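Local coordinates for N-acetylmuramoyl-l-alanine amidase (Bartonella henselae, PDB 3NE8), which probably cleaves the amide bond between N-acetylmuramic acid and L-alanine in peptidoglycan, using a bound zinc ion, to remodel the cell wall, at residues Asp84-His89 / Lys109-Ser114; Asp105-Ser110 / Pro170-Asp175. All coordinates share one frame; numbering follows the deposited sequence. Where two conformers were deposited one is given.

In the fold
The two contacts meet on one helix, 106-116, and their centres lie about 9 Å apart on the same side of the chain's centre. Along the chain the loop 84-89 comes first, after strand 77-82; the helix follows, and strand 170-174, an outer strand of the mixed six-stranded sheet, begins 60 residues after Ser110. Contact 1 sets the helix against the zinc-bearing loop, whereas contact 2 sets its N-terminal turn on one face of the sheet, over that outer strand. Lys109 and Ser110 belong to both, and Ala112 CB packs on Ala174 CB at 3.7 Å. The helix therefore lies between this sheet face and the metal loop, and just beyond these segments it supplies Glu115, another zinc ligand.

Contact 1 (Asp84-His89 / Lys109-Ser114); sequences DTIDVH and KSLAES. With ZN (zinc ion), chain B.
Asp87 and Ser110 make the polar part of the contact: Ser110 OG donates to Asp87 OD2 over 2.9 Å, meeting the syn lone pair of that oxygen. Ser110 CB already faces the loop, and chi1 of -171° swings OG away from its backbone N, toward the aspartate. A water closes the bridge, donating to Asp87 OD1 at 3.0 Å and to Ser110 OG at 3.1 Å, which ties both carboxylate oxygens to one hydroxyl.

The apolar part rests on one methyl. Leu111 CD1 lies 3.7 Å from Asp84 CB, the two side chains crossing at about a right angle, and 4.1 Å from Ile86 CG2.

Metal binding involves the same aspartate. Asp84 holds the zinc unevenly, through OD1 at 2.1 Å and OD2 at 2.6 Å, while Leu111 CD1 packs against the non-polar part of this ligand. His13, Glu28, His82 and Glu115 complete the metal site of this zinc amidase domain, and Glu190 accepts a hydrogen bond from Asp84 N.

Ile86 also touches Ile107, one turn before Leu111 on helix 106-116; the loop that leaves strand 77-82 toward strand 94-99 passes this helix beside the zinc, touching segment 109-114 through Asp84 to Asp87.

Contact 2 (Asp105-Ser110 / Pro170-Asp175); sequences DAIAKS and PHRYAD
Asp105 and Arg172 form a salt bridge, with Arg172 NH1 3.2 Å from Asp105 OD2. As a hydrogen bond it is weak: the N-H...O angle is only 122°, and the carboxylate and guanidinium planes stand 85° apart. The arginine's strongest polar partner is Asn168 O, bound by NH2, and NE bonds Asn169 O; together these would hold the guanidinium in its orientation. Asp105 OD2 has a second, much straighter bond, accepting from Ala108 N at 2.9 Å, the hydrogen-bond donor lying above the carboxylate plane.

Asp105 occupies the N-cap position of helix 106-116, and this is its capping bond. With CG placed between the backbone N and the carbonyl carbon, the carboxylate turns back over the first turn, where its charge would suit both the helix N-terminus and the arginine. The helix packs on one face of the amidase's mixed sheet, over its outermost strand 170-174: the axes of 106-110 and 170-174 approach to 7.4 Å and cross at -48°.

Beyond the charged ends, the extended aliphatic chain of Arg172 crosses the carboxylate at about a right angle, bringing Arg172 CD to 3.3 Å from Asp105 OD1. Ile107 CB lies at the guanidinium edge, near its plane. At Ala174 an alanine faces Ala108 across the contact, and the backbones draw close there: Ala174 CB rests 3.5 Å from Ala108 O and 4.2 Å from Ala108 CB, while Ala108 CB sits 3.7 Å from Tyr173 O. Tyr97 of the adjoining strand 94-99 touches both Ala108 and Arg172, and Tyr173, its CB directed away from the helix, packs on Thr98 and Ser100.

Contact 1 (Asp84-His89 / Lys109-Ser114)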
ATOM      1  N   ASP A  84      14.904 -19.281 -11.832  1.00 11.01           N
ATOM      2  CA  ASP A  84      14.979 -19.580 -13.250  1.00 11.92           C
ATOM      3  C   ASP A  84      16.315 -19.283 -13.896  1.00 12.66           C
ATOM      4  O   ASP A  84      17.204 -18.678 -13.301  1.00 12.49           O
ATOM      5  CB  ASP A  84      13.890 -18.795 -13.980  1.00 13.30           C
ATOM      6  CG  ASP A  84      12.519 -19.356 -13.710  1.00 15.31           C
ATOM      7  OD1 ASP A  84      12.276 -20.505 -14.135  1.00 16.37           O
ATOM      8  OD2 ASP A  84      11.698 -18.683 -13.056  1.00 14.80           O
ATOM      9  N   THR A  85      16.449 -19.741 -15.130  1.00 14.13           N
ATOM     10  CA  THR A  85      17.537 -19.308 -15.987  0.53 16.79           C
ATOM     11  C   THR A  85      17.031 -18.130 -16.809  1.00 21.78           C
ATOM     12  O   THR A  85      15.922 -18.181 -17.343  1.00 24.63           O
ATOM     13  CB  THR A  85      17.983 -20.432 -16.936  0.53 21.68           C
ATOM     14  OG1 THR A  85      18.786 -21.373 -16.215  0.53 22.86           O
ATOM     15  CG2 THR A  85      18.796 -19.868 -18.092  0.53 23.09           C
ATOM     16  N   ILE A  86      17.820 -17.064 -16.887  1.00 21.30           N
ATOM     17  CA  ILE A  86      17.456 -15.924 -17.730  1.00 22.24           C
ATOM     18  C   ILE A  86      18.497 -15.782 -18.826  1.00 30.72           C
ATOM     19  O   ILE A  86      19.567 -16.391 -18.756  1.00 26.60           O
ATOM     20  CB  ILE A  86      17.261 -14.598 -16.944  1.00 23.67           C
ATOM     21  CG1 ILE A  86      18.381 -14.378 -15.930  1.00 25.96           C
ATOM     22  CG2 ILE A  86      15.904 -14.581 -16.246  1.00 26.09           C
ATOM     23  CD1 ILE A  86      18.255 -13.062 -15.179  1.00 25.89           C
ATOM     24  N   ASP A  87      18.175 -14.988 -19.842  1.00 33.32           N
ATOM     25  CA  ASP A  87      18.972 -14.948 -21.061  1.00 36.75           C
ATOM     26  C   ASP A  87      20.389 -14.426 -20.822  1.00 36.54           C
ATOM     27  O   ASP A  87      21.344 -14.876 -21.457  1.00 40.07           O
ATOM     28  CB  ASP A  87      18.250 -14.127 -22.133  1.00 38.22           C
ATOM     29  CG  ASP A  87      16.877 -14.691 -22.468  1.00 39.36           C
ATOM     30  OD1 ASP A  87      16.600 -15.855 -22.097  1.00 37.04           O
ATOM     31  OD2 ASP A  87      16.077 -13.971 -23.104  1.00 38.33           O
ATOM     32  N   VAL A  88      20.519 -13.483 -19.897  1.00 32.20           N
ATOM     33  CA  VAL A  88      21.813 -12.902 -19.566  1.00 30.02           C
ATOM     34  C   VAL A  88      22.318 -13.529 -18.273  1.00 26.97           C
ATOM     35  O   VAL A  88      21.697 -13.380 -17.222  1.00 24.70           O
ATOM     36  CB  VAL A  88      21.706 -11.371 -19.410  1.00 31.93           C
ATOM     37  CG1 VAL A  88      23.052 -10.777 -19.035  1.00 31.79           C
ATOM     38  CG2 VAL A  88      21.175 -10.747 -20.692  1.00 36.31           C
ATOM     39  N   HIS A  89      23.451 -14.219 -18.350  1.00 22.69           N
ATOM     40  CA  HIS A  89      23.984 -14.986 -17.223  0.58 21.52           C
ATOM     41  C   HIS A  89      24.595 -14.109 -16.128  1.00 23.42           C
ATOM     42  O   HIS A  89      24.821 -14.565 -15.008  1.00 24.55           O
ATOM     43  CB  HIS A  89      25.029 -15.994 -17.711  0.58 23.85           C
ATOM     44  CG  HIS A  89      26.340 -15.373 -18.084  0.58 27.54           C
ATOM     45  ND1 HIS A  89      26.679 -15.071 -19.385  0.58 32.42           N
ATOM     46  CD2 HIS A  89      27.394 -14.992 -17.324  0.58 27.00           C
ATOM     47  CE1 HIS A  89      27.883 -14.530 -19.411  0.58 30.26           C
ATOM     48  NE2 HIS A  89      28.339 -14.470 -18.173  0.58 28.37           N
ATOM     49  N   LYS A 109      10.021  -9.975 -20.177  1.00 15.91           N
ATOM     50  CA  LYS A 109       9.163 -10.466 -21.245  1.00 15.87           C
ATOM     51  C   LYS A 109       9.559 -11.884 -21.651  1.00 16.48           C
ATOM     52  O   LYS A 109       8.712 -12.769 -21.791  1.00 16.61           O
ATOM     53  CB  LYS A 109       9.238  -9.526 -22.452  1.00 17.31           C
ATOM     54  CG  LYS A 109       8.277  -9.882 -23.573  1.00 21.43           C
ATOM     55  CD  LYS A 109       8.447  -8.944 -24.762  1.00 28.23           C
ATOM     56  CE  LYS A 109       7.634  -9.415 -25.952  1.00 37.58           C
ATOM     57  NZ  LYS A 109       6.177  -9.366 -25.669  1.00 41.69           N
ATOM     58  N   SER A 110      10.853 -12.100 -21.836  1.00 16.09           N
ATOM     59  CA  SER A 110      11.346 -13.404 -22.251  1.00 17.46           C
ATOM     60  C   SER A 110      11.132 -14.434 -21.149  1.00 16.28           C
ATOM     61  O   SER A 110      10.805 -15.587 -21.422  1.00 16.66           O
ATOM     62  CB  SER A 110      12.828 -13.320 -22.606  1.00 18.12           C
ATOM     63  OG  SER A 110      13.265 -14.520 -23.211  1.00 22.55           O
ATOM     64  N   LEU A 111      11.321 -14.012 -19.901  1.00 14.40           N
ATOM     65  CA  LEU A 111      11.136 -14.922 -18.775  1.00 13.69           C
ATOM     66  C   LEU A 111       9.693 -15.410 -18.694  1.00 14.76           C
ATOM     67  O   LEU A 111       9.451 -16.603 -18.526  1.00 14.82           O
ATOM     68  CB  LEU A 111      11.556 -14.257 -17.466  1.00 13.48           C
ATOM     69  CG  LEU A 111      11.356 -15.071 -16.185  1.00 13.31           C
ATOM     70  CD1 LEU A 111      12.165 -16.373 -16.201  1.00 16.22           C
ATOM     71  CD2 LEU A 111      11.711 -14.218 -14.972  1.00 17.32           C
ATOM     72  N   ALA A 112       8.731 -14.502 -18.814  1.00 13.82           N
ATOM     73  CA  ALA A 112       7.328 -14.904 -18.782  1.00 13.35           C
ATOM     74  C   ALA A 112       6.977 -15.834 -19.937  1.00 14.82           C
ATOM     75  O   ALA A 112       6.241 -16.797 -19.755  1.00 14.68           O
ATOM     76  CB  ALA A 112       6.412 -13.688 -18.777  1.00 13.95           C
ATOM     77  N   GLU A 113       7.496 -15.544 -21.126  1.00 15.33           N
ATOM     78  CA  GLU A 113       7.239 -16.398 -22.280  1.00 18.21           C
ATOM     79  C   GLU A 113       7.670 -17.824 -21.985  1.00 17.77           C
ATOM     80  O   GLU A 113       6.929 -18.779 -22.232  1.00 20.47           O
ATOM     81  CB  GLU A 113       7.988 -15.889 -23.513  1.00 18.98           C
ATOM     82  CG  GLU A 113       7.435 -14.598 -24.099  1.00 27.48           C
ATOM     83  CD  GLU A 113       8.326 -14.020 -25.189  1.00 34.42           C
ATOM     84  OE1 GLU A 113       7.886 -13.077 -25.882  1.00 36.01           O
ATOM     85  OE2 GLU A 113       9.466 -14.507 -25.354  1.00 35.71           O
ATOM     86  N   SER A 114       8.876 -17.966 -21.449  1.00 14.74           N
ATOM     87  CA  SER A 114       9.423 -19.284 -21.160  1.00 16.14           C
ATOM     88  C   SER A 114       8.694 -19.969 -20.009  1.00 16.72           C
ATOM     89  O   SER A 114       8.407 -21.168 -20.067  1.00 19.66           O
ATOM     90  CB  SER A 114      10.915 -19.183 -20.845  1.00 19.58           C
ATOM     91  OG  SER A 114      11.648 -18.824 -21.999  1.00 23.40           O
TER
HETATM   92 ZN    ZN B   1      10.651 -21.040 -12.860  0.71  8.97          ZN
HETATM   93  O   HOH W   1      13.916 -16.304 -20.784  1.00 24.42           O

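Contact 2 (Asp105-Ser110 / Pro170-Asp175)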
ATOM      1  N   ASP A 105      10.429  -4.899 -19.224  1.00 17.75           N
ATOM      2  CA  ASP A 105      11.711  -4.928 -19.911  1.00 17.49           C
ATOM      3  C   ASP A 105      11.844  -6.240 -20.664  1.00 19.14           C
ATOM      4  O   ASP A 105      11.041  -7.159 -20.474  1.00 18.88           O
ATOM      5  CB  ASP A 105      12.858  -4.773 -18.910  1.00 18.44           C
ATOM      6  CG  ASP A 105      12.842  -5.844 -17.835  1.00 19.08           C
ATOM      7  OD1 ASP A 105      12.303  -5.585 -16.739  1.00 18.03           O
ATOM      8  OD2 ASP A 105      13.374  -6.941 -18.090  1.00 20.70           O
ATOM      9  N   ALA A 106      12.869  -6.339 -21.502  1.00 18.70           N
ATOM     10  CA  ALA A 106      13.047  -7.497 -22.365  1.00 18.87           C
ATOM     11  C   ALA A 106      13.333  -8.789 -21.608  1.00 20.83           C
ATOM     12  O   ALA A 106      12.923  -9.858 -22.048  1.00 20.72           O
ATOM     13  CB  ALA A 106      14.139  -7.228 -23.395  1.00 21.79           C
ATOM     14  N   ILE A 107      14.048  -8.698 -20.492  1.00 18.83           N
ATOM     15  CA  ILE A 107      14.339  -9.884 -19.692  1.00 20.22           C
ATOM     16  C   ILE A 107      13.054 -10.444 -19.090  1.00 16.20           C
ATOM     17  O   ILE A 107      12.805 -11.654 -19.132  1.00 17.86           O
ATOM     18  CB  ILE A 107      15.353  -9.580 -18.565  1.00 20.29           C
ATOM     19  CG1 ILE A 107      16.748  -9.335 -19.148  1.00 24.28           C
ATOM     20  CG2 ILE A 107      15.393 -10.721 -17.560  1.00 23.49           C
ATOM     21  CD1 ILE A 107      17.410 -10.576 -19.719  1.00 32.50           C
ATOM     22  N   ALA A 108      12.243  -9.563 -18.516  1.00 16.04           N
ATOM     23  CA  ALA A 108      10.967  -9.962 -17.934  1.00 13.89           C
ATOM     24  C   ALA A 108      10.057 -10.582 -18.995  1.00 13.68           C
ATOM     25  O   ALA A 108       9.395 -11.598 -18.747  1.00 15.35           O
ATOM     26  CB  ALA A 108      10.302  -8.770 -17.285  1.00 14.23           C
ATOM     27  N   LYS A 109      10.021  -9.975 -20.177  1.00 15.91           N
ATOM     28  CA  LYS A 109       9.163 -10.466 -21.245  1.00 15.87           C
ATOM     29  C   LYS A 109       9.559 -11.884 -21.651  1.00 16.48           C
ATOM     30  O   LYS A 109       8.712 -12.769 -21.791  1.00 16.61           O
ATOM     31  CB  LYS A 109       9.238  -9.526 -22.452  1.00 17.31           C
ATOM     32  CG  LYS A 109       8.277  -9.882 -23.573  1.00 21.43           C
ATOM     33  CD  LYS A 109       8.447  -8.944 -24.762  1.00 28.23           C
ATOM     34  CE  LYS A 109       7.634  -9.415 -25.952  1.00 37.58           C
ATOM     35  NZ  LYS A 109       6.177  -9.366 -25.669  1.00 41.69           N
ATOM     36  N   SER A 110      10.853 -12.100 -21.836  1.00 16.09           N
ATOM     37  CA  SER A 110      11.346 -13.404 -22.251  1.00 17.46           C
ATOM     38  C   SER A 110      11.132 -14.434 -21.149  1.00 16.28           C
ATOM     39  O   SER A 110      10.805 -15.587 -21.422  1.00 16.66           O
ATOM     40  CB  SER A 110      12.828 -13.320 -22.606  1.00 18.12           C
ATOM     41  OG  SER A 110      13.265 -14.520 -23.211  1.00 22.55           O
ATOM     42  N   PRO A 170      14.339  -4.198  -9.021  1.00 14.95           N
ATOM     43  CA  PRO A 170      13.913  -5.501  -8.494  1.00 13.65           C
ATOM     44  C   PRO A 170      12.405  -5.741  -8.516  1.00 12.83           C
ATOM     45  O   PRO A 170      12.002  -6.881  -8.268  1.00 12.93           O
ATOM     46  CB  PRO A 170      14.434  -5.473  -7.054  1.00 16.77           C
ATOM     47  CG  PRO A 170      14.396  -4.036  -6.688  1.00 16.85           C
ATOM     48  CD  PRO A 170      14.777  -3.286  -7.950  1.00 16.67           C
ATOM     49  N   HIS A 171      11.593  -4.725  -8.785  1.00 12.85           N
ATOM     50  CA  HIS A 171      10.184  -4.965  -9.064  1.00 13.57           C
ATOM     51  C   HIS A 171       9.942  -4.860 -10.562  1.00 13.53           C
ATOM     52  O   HIS A 171      10.034  -3.773 -11.130  1.00 14.19           O
ATOM     53  CB  HIS A 171       9.258  -4.007  -8.309  1.00 14.37           C
ATOM     54  CG  HIS A 171       7.820  -4.157  -8.696  1.00 14.57           C
ATOM     55  ND1 HIS A 171       6.968  -3.087  -8.860  1.00 22.31           N
ATOM     56  CD2 HIS A 171       7.103  -5.259  -9.016  1.00 13.47           C
ATOM     57  CE1 HIS A 171       5.777  -3.528  -9.229  1.00 20.52           C
ATOM     58  NE2 HIS A 171       5.834  -4.845  -9.329  1.00 13.90           N
ATOM     59  N   ARG A 172       9.647  -5.993 -11.189  1.00 12.73           N
ATOM     60  CA  ARG A 172       9.397  -6.063 -12.620  1.00 12.72           C
ATOM     61  C   ARG A 172       8.015  -6.647 -12.877  1.00 12.59           C
ATOM     62  O   ARG A 172       7.282  -6.985 -11.942  1.00 11.34           O
ATOM     63  CB  ARG A 172      10.493  -6.876 -13.313  1.00 12.64           C
ATOM     64  CG  ARG A 172      11.873  -6.283 -13.087  1.00 14.56           C
ATOM     65  CD  ARG A 172      12.964  -6.976 -13.871  1.00 16.83           C
ATOM     66  NE  ARG A 172      14.267  -6.395 -13.550  1.00 15.93           N
ATOM     67  CZ  ARG A 172      15.322  -6.419 -14.356  1.00 16.45           C
ATOM     68  NH1 ARG A 172      15.242  -6.990 -15.551  1.00 17.14           N
ATOM     69  NH2 ARG A 172      16.460  -5.865 -13.958  1.00 17.84           N
ATOM     70  N   TYR A 173       7.634  -6.754 -14.144  1.00 11.21           N
ATOM     71  CA  TYR A 173       6.303  -7.259 -14.462  1.00 12.57           C
ATOM     72  C   TYR A 173       6.224  -7.764 -15.889  1.00 11.93           C
ATOM     73  O   TYR A 173       6.957  -7.309 -16.773  1.00 12.49           O
ATOM     74  CB  TYR A 173       5.215  -6.214 -14.175  1.00 13.06           C
ATOM     75  CG  TYR A 173       5.550  -4.823 -14.650  1.00 16.06           C
ATOM     76  CD1 TYR A 173       5.275  -4.425 -15.948  1.00 15.02           C
ATOM     77  CD2 TYR A 173       6.125  -3.902 -13.787  1.00 19.12           C
ATOM     78  CE1 TYR A 173       5.583  -3.143 -16.383  1.00 20.57           C
ATOM     79  CE2 TYR A 173       6.434  -2.621 -14.210  1.00 22.58           C
ATOM     80  CZ  TYR A 173       6.158  -2.254 -15.506  1.00 17.88           C
ATOM     81  OH  TYR A 173       6.460  -0.980 -15.941  1.00 27.54           O
ATOM     82  N   ALA A 174       5.357  -8.744 -16.093  1.00 12.41           N
ATOM     83  CA  ALA A 174       5.123  -9.320 -17.406  1.00 13.03           C
ATOM     84  C   ALA A 174       3.903 -10.212 -17.298  1.00 12.58           C
ATOM     85  O   ALA A 174       3.324 -10.354 -16.221  1.00 12.84           O
ATOM     86  CB  ALA A 174       6.340 -10.111 -17.891  1.00 15.83           C
ATOM     87  N   ASP A 175       3.508 -10.815 -18.413  1.00 13.40           N
ATOM     88  CA  ASP A 175       2.251 -11.545 -18.483  1.00 12.49           C
ATOM     89  C   ASP A 175       2.412 -13.001 -18.025  1.00 12.27           C
ATOM     90  O   ASP A 175       2.281 -13.938 -18.817  1.00 15.13           O
ATOM     91  CB  ASP A 175       1.716 -11.465 -19.915  1.00 15.53           C
ATOM     92  CG  ASP A 175       0.297 -11.965 -20.044  1.00 20.47           C
ATOM     93  OD1 ASP A 175      -0.443 -11.998 -19.040  1.00 18.83           O
ATOM     94  OD2 ASP A 175      -0.085 -12.316 -21.182  1.00 26.88           O
TER